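Local atomic coordinates of elongation factor 1-gamma 1 (Saccharomyces cerevisiae, PDB entry 1NHY), a protein that serves as a subunit of the eukaryotic translation elongation factor 1 complex, which it probably anchors to other cellular components, this chain being its N-terminal glutathione S-transferase-like domain. Residues 102-114 with 129-143. Sequence-based numbering, arbitrary orientation.
Sequences LANSDLCIQIANT and VDSAMDAVDKIVDIF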
# COMPACT_ATOMS: atom_id res chain seq x y z
N LEU A 102 4.29 -1.74 10.65
CA LEU A 102 3.80 -0.50 11.25
C LEU A 102 2.73 0.15 10.38
O LEU A 102 1.75 0.71 10.87
CB LEU A 102 4.94 0.49 11.40
CG LEU A 102 5.82 0.26 12.61
CD1 LEU A 102 7.13 1.02 12.45
CD2 LEU A 102 5.05 0.70 13.84
N ALA A 103 2.94 0.07 9.07
CA ALA A 103 2.03 0.64 8.12
C ALA A 103 0.81 -0.23 7.98
O ALA A 103 -0.31 0.20 8.25
CB ALA A 103 2.72 0.77 6.79
N ASN A 104 1.05 -1.46 7.54
CA ASN A 104 -0.00 -2.43 7.31
C ASN A 104 -0.90 -2.70 8.51
O ASN A 104 -2.02 -3.17 8.36
CB ASN A 104 0.61 -3.73 6.85
CG ASN A 104 -0.15 -4.32 5.71
OD1 ASN A 104 -1.38 -4.37 5.73
ND2 ASN A 104 0.58 -4.77 4.69
N SER A 105 -0.39 -2.40 9.69
CA SER A 105 -1.16 -2.60 10.91
C SER A 105 -1.34 -1.26 11.59
O SER A 105 -2.30 -0.54 11.33
CB SER A 105 -0.43 -3.55 11.84
OG SER A 105 -0.04 -4.71 11.13
N ASP A 106 -0.40 -0.92 12.46
CA ASP A 106 -0.45 0.34 13.21
C ASP A 106 -1.16 1.52 12.56
O ASP A 106 -1.98 2.16 13.20
CB ASP A 106 0.95 0.77 13.61
CG ASP A 106 1.57 -0.19 14.60
OD1 ASP A 106 1.62 -1.40 14.27
OD2 ASP A 106 2.01 0.25 15.69
N LEU A 107 -0.85 1.81 11.30
CA LEU A 107 -1.46 2.94 10.64
C LEU A 107 -2.74 2.62 9.87
O LEU A 107 -3.72 3.36 9.95
CB LEU A 107 -0.44 3.57 9.70
CG LEU A 107 -0.90 4.74 8.84
CD1 LEU A 107 -1.21 5.95 9.70
CD2 LEU A 107 0.19 5.05 7.84
N CYS A 108 -2.73 1.54 9.10
CA CYS A 108 -3.89 1.15 8.31
C CYS A 108 -5.11 0.88 9.19
O CYS A 108 -6.25 1.07 8.76
CB CYS A 108 -3.55 -0.10 7.52
SG CYS A 108 -4.68 -0.46 6.21
N ILE A 109 -4.88 0.43 10.42
CA ILE A 109 -5.97 0.12 11.33
C ILE A 109 -6.95 1.25 11.50
O ILE A 109 -8.16 1.08 11.32
CB ILE A 109 -5.49 -0.21 12.75
CG1 ILE A 109 -4.55 -1.41 12.72
CG2 ILE A 109 -6.67 -0.52 13.62
CD1 ILE A 109 -5.12 -2.59 12.00
N GLN A 110 -6.42 2.41 11.85
CA GLN A 110 -7.24 3.59 12.09
C GLN A 110 -8.11 4.08 10.95
O GLN A 110 -9.06 4.81 11.18
CB GLN A 110 -6.35 4.71 12.60
CG GLN A 110 -5.55 4.25 13.79
CD GLN A 110 -6.42 3.48 14.77
OE1 GLN A 110 -5.95 2.60 15.46
NE2 GLN A 110 -7.69 3.82 14.82
N ILE A 111 -7.79 3.70 9.72
CA ILE A 111 -8.63 4.16 8.62
C ILE A 111 -10.10 3.85 8.93
O ILE A 111 -10.97 4.72 8.81
CB ILE A 111 -8.23 3.48 7.32
CG1 ILE A 111 -6.84 3.96 6.90
CG2 ILE A 111 -9.26 3.79 6.25
CD1 ILE A 111 -6.33 3.24 5.66
N ALA A 112 -10.38 2.62 9.34
CA ALA A 112 -11.75 2.22 9.65
C ALA A 112 -12.26 2.87 10.94
O ALA A 112 -13.36 2.60 11.41
CB ALA A 112 -11.83 0.71 9.77
N ASN A 113 -11.44 3.71 11.54
CA ASN A 113 -11.83 4.38 12.77
C ASN A 113 -11.82 5.87 12.56
O ASN A 113 -12.05 6.63 13.49
CB ASN A 113 -10.89 4.01 13.91
CG ASN A 113 -11.19 2.66 14.46
OD1 ASN A 113 -10.59 2.22 15.44
ND2 ASN A 113 -12.15 1.98 13.85
N THR A 114 -11.55 6.28 11.33
CA THR A 114 -11.52 7.70 11.02
C THR A 114 -12.09 7.92 9.63
O THR A 114 -13.22 8.36 9.50
CB THR A 114 -10.09 8.23 11.07
OG1 THR A 114 -9.30 7.60 10.05
CG2 THR A 114 -9.46 7.94 12.42
N VAL A 129 -13.79 8.34 17.25
CA VAL A 129 -13.02 8.92 16.17
C VAL A 129 -11.89 9.81 16.67
O VAL A 129 -10.76 9.75 16.17
CB VAL A 129 -13.90 9.76 15.24
CG1 VAL A 129 -13.05 10.44 14.19
CG2 VAL A 129 -14.94 8.86 14.58
N ASP A 130 -12.19 10.65 17.64
CA ASP A 130 -11.16 11.52 18.17
C ASP A 130 -10.09 10.71 18.86
O ASP A 130 -8.92 11.11 18.90
CB ASP A 130 -11.75 12.55 19.13
CG ASP A 130 -12.26 13.78 18.41
OD1 ASP A 130 -13.13 13.64 17.52
OD2 ASP A 130 -11.78 14.90 18.72
N SER A 131 -10.48 9.57 19.40
CA SER A 131 -9.53 8.70 20.08
C SER A 131 -8.72 7.91 19.05
O SER A 131 -7.57 7.56 19.29
CB SER A 131 -10.27 7.76 21.04
OG SER A 131 -9.51 7.52 22.21
N ALA A 132 -9.34 7.64 17.90
CA ALA A 132 -8.66 6.91 16.84
C ALA A 132 -7.56 7.81 16.28
O ALA A 132 -6.44 7.37 16.04
CB ALA A 132 -9.64 6.52 15.73
N MSE A 133 -7.90 9.08 16.08
CA MSE A 133 -6.95 10.04 15.56
C MSE A 133 -5.66 10.09 16.36
O MSE A 133 -4.57 10.21 15.79
CB MSE A 133 -7.56 11.43 15.54
CG MSE A 133 -8.46 11.70 14.35
SE MSE A 133 -7.52 11.62 12.69
CE MSE A 133 -6.38 13.21 12.85
N ASP A 134 -5.79 10.01 17.68
CA ASP A 134 -4.63 10.04 18.56
C ASP A 134 -3.68 8.90 18.22
O ASP A 134 -2.46 9.05 18.28
CB ASP A 134 -5.08 9.90 20.01
CG ASP A 134 -6.07 10.97 20.41
OD1 ASP A 134 -5.68 12.16 20.46
OD2 ASP A 134 -7.24 10.62 20.67
N ALA A 135 -4.28 7.77 17.87
CA ALA A 135 -3.54 6.59 17.46
C ALA A 135 -2.77 7.00 16.21
O ALA A 135 -1.54 6.88 16.16
CB ALA A 135 -4.50 5.46 17.14
N VAL A 136 -3.51 7.50 15.22
CA VAL A 136 -2.94 7.97 13.96
C VAL A 136 -1.76 8.89 14.22
O VAL A 136 -0.69 8.72 13.64
CB VAL A 136 -3.99 8.73 13.12
CG1 VAL A 136 -3.35 9.28 11.87
CG2 VAL A 136 -5.12 7.80 12.75
N ASP A 137 -1.93 9.87 15.09
CA ASP A 137 -0.83 10.77 15.38
C ASP A 137 0.36 10.05 15.96
O ASP A 137 1.49 10.43 15.69
CB ASP A 137 -1.27 11.86 16.34
CG ASP A 137 -2.29 12.78 15.72
OD1 ASP A 137 -1.98 13.37 14.66
OD2 ASP A 137 -3.40 12.92 16.29
N LYS A 138 0.12 9.01 16.75
CA LYS A 138 1.23 8.26 17.33
C LYS A 138 2.06 7.60 16.23
O LYS A 138 3.29 7.71 16.22
CB LYS A 138 0.70 7.21 18.32
CG LYS A 138 0.48 7.72 19.75
CD LYS A 138 -0.04 6.61 20.69
CE LYS A 138 0.05 7.00 22.18
NZ LYS A 138 -0.14 5.82 23.10
N ILE A 139 1.39 6.92 15.29
CA ILE A 139 2.08 6.24 14.19
C ILE A 139 2.73 7.25 13.26
O ILE A 139 3.89 7.10 12.85
CB ILE A 139 1.09 5.39 13.35
CG1 ILE A 139 0.09 4.68 14.28
CG2 ILE A 139 1.85 4.34 12.52
CD1 ILE A 139 0.74 3.92 15.44
N VAL A 140 1.98 8.29 12.92
CA VAL A 140 2.47 9.32 12.04
C VAL A 140 3.79 9.88 12.53
O VAL A 140 4.68 10.20 11.74
CB VAL A 140 1.43 10.44 11.90
CG1 VAL A 140 2.07 11.69 11.33
CG2 VAL A 140 0.32 9.96 11.00
N ASP A 141 3.93 9.99 13.84
CA ASP A 141 5.17 10.50 14.40
C ASP A 141 6.30 9.51 14.23
O ASP A 141 7.42 9.90 13.99
CB ASP A 141 5.01 10.83 15.87
CG ASP A 141 3.99 11.92 16.09
OD1 ASP A 141 3.95 12.87 15.26
OD2 ASP A 141 3.23 11.84 17.09
N ILE A 142 5.99 8.22 14.34
CA ILE A 142 7.00 7.18 14.17
C ILE A 142 7.64 7.34 12.80
O ILE A 142 8.87 7.25 12.64
CB ILE A 142 6.40 5.77 14.22
CG1 ILE A 142 5.61 5.58 15.51
CG2 ILE A 142 7.52 4.73 14.16
CD1 ILE A 142 6.49 5.62 16.74
N PHE A 143 6.78 7.57 11.81
CA PHE A 143 7.20 7.75 10.43
C PHE A 143 8.03 9.00 10.26
O PHE A 143 9.19 8.93 9.86
CB PHE A 143 5.98 7.84 9.54
CG PHE A 143 5.45 6.52 9.15
CD1 PHE A 143 5.85 5.92 7.96
CD2 PHE A 143 4.59 5.84 9.99
CE1 PHE A 143 5.40 4.66 7.60
CE2 PHE A 143 4.13 4.57 9.64
CZ PHE A 143 4.54 3.98 8.44
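A mainly van der Waals contact, with no hydrogen bond between the segments, sets I139, A132 and F143 against L107, the CG2 methyl of T114 and the chain of Q110, joining helix 90-107 and the irregular turns after it to helix 126-147 in the all-helical C-terminal part of the GST-like fold. The short axes of 102-107 and 129-143 run nearly antiparallel (156°) and approach to 10.1 Å; 644 Å² is buried in all. I139 lies between D106 and L107: its CG2, anti to the backbone N, meets L107 CB at 3.7 Å, while its CD1 branch crosses the D106 side chain at about a right angle, 3.6 Å from D106 CB. Further along, A103 CB sits at the edge of the F143 ring, 4.0 Å from F143 CZ. The bend of Q110 at chi2 (-45°) carries its chain past V136 CG2 and across helix 129-143; A135 CB lies against a face of the amide, and A132 CB is 3.5 Å from Q110 NE2. With an alanine in place of Q110, A135 would probably lose its amide cover, and N113 OD1 the weak bond from NE2. Toward the C-terminal end of 102-114, Q110 O takes N113 N and T114 OG1 from opposite faces of its carbonyl plane, the latter at 3.0 Å. That bond is consistent with the T114 rotamer (chi1 64°), which turns CG2 toward A132 CB, 3.6 Å away. Helix 160-175 flanks both segments: A165, F169 and Y172 touch A103, L107 and Q110 respectively, Y172 OH bonds L107 O, and F169 and W99, the latter from helix 90-107, each make edge-to-face contacts with F143.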